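Local structure of putative exported protein (Burkholderia pseudomallei, 4JGB) at residues R170-G174 against G202-R206. The protein has a Rossmann-type fold, probably binds NAD(P)H and may act as an oxidoreductase on the CH-NH group of donors. Numbering follows the deposited sequence.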
loop_
_atom_site.group_PDB
_atom_site.type_symbol
_atom_site.label_atom_id
_atom_site.label_comp_id
_atom_site.label_asym_id
_atom_site.label_seq_id
_atom_site.Cartn_x
_atom_site.Cartn_y
_atom_site.Cartn_z
ATOM N N ARG A 170 -5.645 -14.722 5.872
ATOM C CA ARG A 170 -4.272 -14.972 6.295
ATOM C C ARG A 170 -3.383 -13.801 5.876
ATOM O O ARG A 170 -3.676 -13.109 4.890
ATOM C CB ARG A 170 -3.757 -16.273 5.684
ATOM C CG ARG A 170 -4.553 -17.502 6.166
ATOM C CD ARG A 170 -4.028 -18.766 5.506
ATOM N NE ARG A 170 -4.501 -18.961 4.135
ATOM C CZ ARG A 170 -4.047 -19.903 3.314
ATOM N NH1 ARG A 170 -3.071 -20.731 3.705
ATOM N NH2 ARG A 170 -4.556 -20.017 2.100
ATOM N N THR A 171 -2.269 -13.641 6.596
ATOM C CA THR A 171 -1.262 -12.630 6.338
ATOM C C THR A 171 0.121 -13.255 6.533
ATOM O O THR A 171 0.259 -14.259 7.235
ATOM C CB THR A 171 -1.360 -11.468 7.349
ATOM O OG1 THR A 171 -1.327 -12.007 8.670
ATOM C CG2 THR A 171 -2.641 -10.682 7.157
ATOM N N GLY A 172 1.136 -12.638 5.916
ATOM C CA GLY A 172 2.528 -13.091 5.984
ATOM C C GLY A 172 3.466 -12.091 5.323
ATOM O O GLY A 172 3.018 -11.115 4.704
ATOM N N ALA A 173 4.770 -12.321 5.434
ATOM C CA ALA A 173 5.744 -11.307 5.019
ATOM C C ALA A 173 6.061 -11.396 3.511
ATOM O O ALA A 173 7.162 -11.758 3.115
ATOM C CB ALA A 173 7.013 -11.423 5.873
ATOM N N GLY A 174 5.064 -11.127 2.681
ATOM C CA GLY A 174 5.249 -11.059 1.233
ATOM C C GLY A 174 5.498 -12.323 0.401
ATOM O O GLY A 174 5.958 -12.223 -0.766
ATOM N N GLY A 202 2.166 -2.857 13.288
ATOM C CA GLY A 202 3.567 -2.967 12.900
ATOM C C GLY A 202 4.135 -4.388 12.974
ATOM O O GLY A 202 5.202 -4.617 13.571
ATOM N N ARG A 203 3.438 -5.343 12.360
ATOM C CA ARG A 203 3.940 -6.711 12.318
ATOM C C ARG A 203 5.013 -6.891 11.226
ATOM O O ARG A 203 5.818 -7.827 11.299
ATOM C CB ARG A 203 2.809 -7.735 12.143
ATOM C CG ARG A 203 2.007 -8.044 13.413
ATOM C CD ARG A 203 0.760 -8.858 13.081
ATOM N NE ARG A 203 1.140 -10.196 12.660
ATOM C CZ ARG A 203 0.608 -10.876 11.652
ATOM N NH1 ARG A 203 -0.407 -10.374 10.916
ATOM N NH2 ARG A 203 1.089 -12.089 11.388
ATOM N N PHE A 204 5.079 -5.954 10.278
ATOM C CA PHE A 204 5.871 -6.129 9.056
ATOM C C PHE A 204 6.696 -4.878 8.778
ATOM O O PHE A 204 6.618 -4.317 7.689
ATOM C CB PHE A 204 4.923 -6.427 7.864
ATOM C CG PHE A 204 4.100 -7.684 8.040
ATOM C CD1 PHE A 204 4.702 -8.943 7.948
ATOM C CD2 PHE A 204 2.739 -7.618 8.291
ATOM C CE1 PHE A 204 3.966 -10.114 8.124
ATOM C CE2 PHE A 204 1.997 -8.787 8.475
ATOM C CZ PHE A 204 2.605 -10.037 8.383
ATOM N N ILE A 205 7.443 -4.426 9.793
ATOM C CA ILE A 205 8.274 -3.220 9.715
ATOM C C ILE A 205 9.481 -3.515 8.847
ATOM O O ILE A 205 10.186 -4.504 9.061
ATOM C CB ILE A 205 8.731 -2.742 11.125
ATOM C CG1 ILE A 205 7.510 -2.423 12.008
ATOM C CG2 ILE A 205 9.693 -1.539 11.051
ATOM C CD1 ILE A 205 6.634 -1.296 11.509
ATOM N N ARG A 206 9.680 -2.662 7.850
ATOM C CA ARG A 206 10.702 -2.835 6.826
ATOM C C ARG A 206 10.632 -4.190 6.119
ATOM O O ARG A 206 11.641 -4.748 5.749
ATOM C CB ARG A 206 12.102 -2.520 7.384
ATOM C CG ARG A 206 12.310 -1.021 7.588
ATOM C CD ARG A 206 13.707 -0.726 8.133
ATOM N NE ARG A 206 13.842 -1.217 9.507
ATOM C CZ ARG A 206 13.346 -0.604 10.578
ATOM N NH1 ARG A 206 12.641 0.524 10.451
ATOM N NH2 ARG A 206 13.518 -1.136 11.789
HETATM O O HOH W 1 0.734 -14.393 10.004
#
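Arg-203 NH1 donates a nearly straight hydrogen bond to Thr-171 OG1, at 2.9 Å and 174°. The hydroxyl oxygen lies in the guanidinium plane, at its edge. Arg-203 NH2 gives a second bond, to a water at 2.7 Å. That water in turn donates to Thr-171 O at 2.8 Å. The guanidinium thus holds Thr-171 twice, directly at the hydroxyl and through the water at the backbone carbonyl, which should limit its rotation. The arginine chain, bent at chi3 (69°), passes along Phe-204, with its CB over one face of the ring. Phe-204 CZ lies 3.7 Å above the guanidinium plane, off its centre. The phenylalanine ring meets the 170-174 backbone obliquely. Its CE1 comes within 3.5 Å of Gly-172 C. Ala-173 CB touches the same ring at CD1, 4.0 Å away. Ala-173 centres an inverse gamma turn. Glu-198 of helix 188-201 accepts hydrogen bonds from the backbone N of both Arg-203 and Phe-204. Strand 170-172 pairs antiparallel with strand 207-212, on whose Ala-209 Phe-204 also packs. The contact joins edge strand 170-172 to the loop before 207-212, in a mainly parallel sheet with the 3-2-1-4-5-6 order of a Rossmann fold.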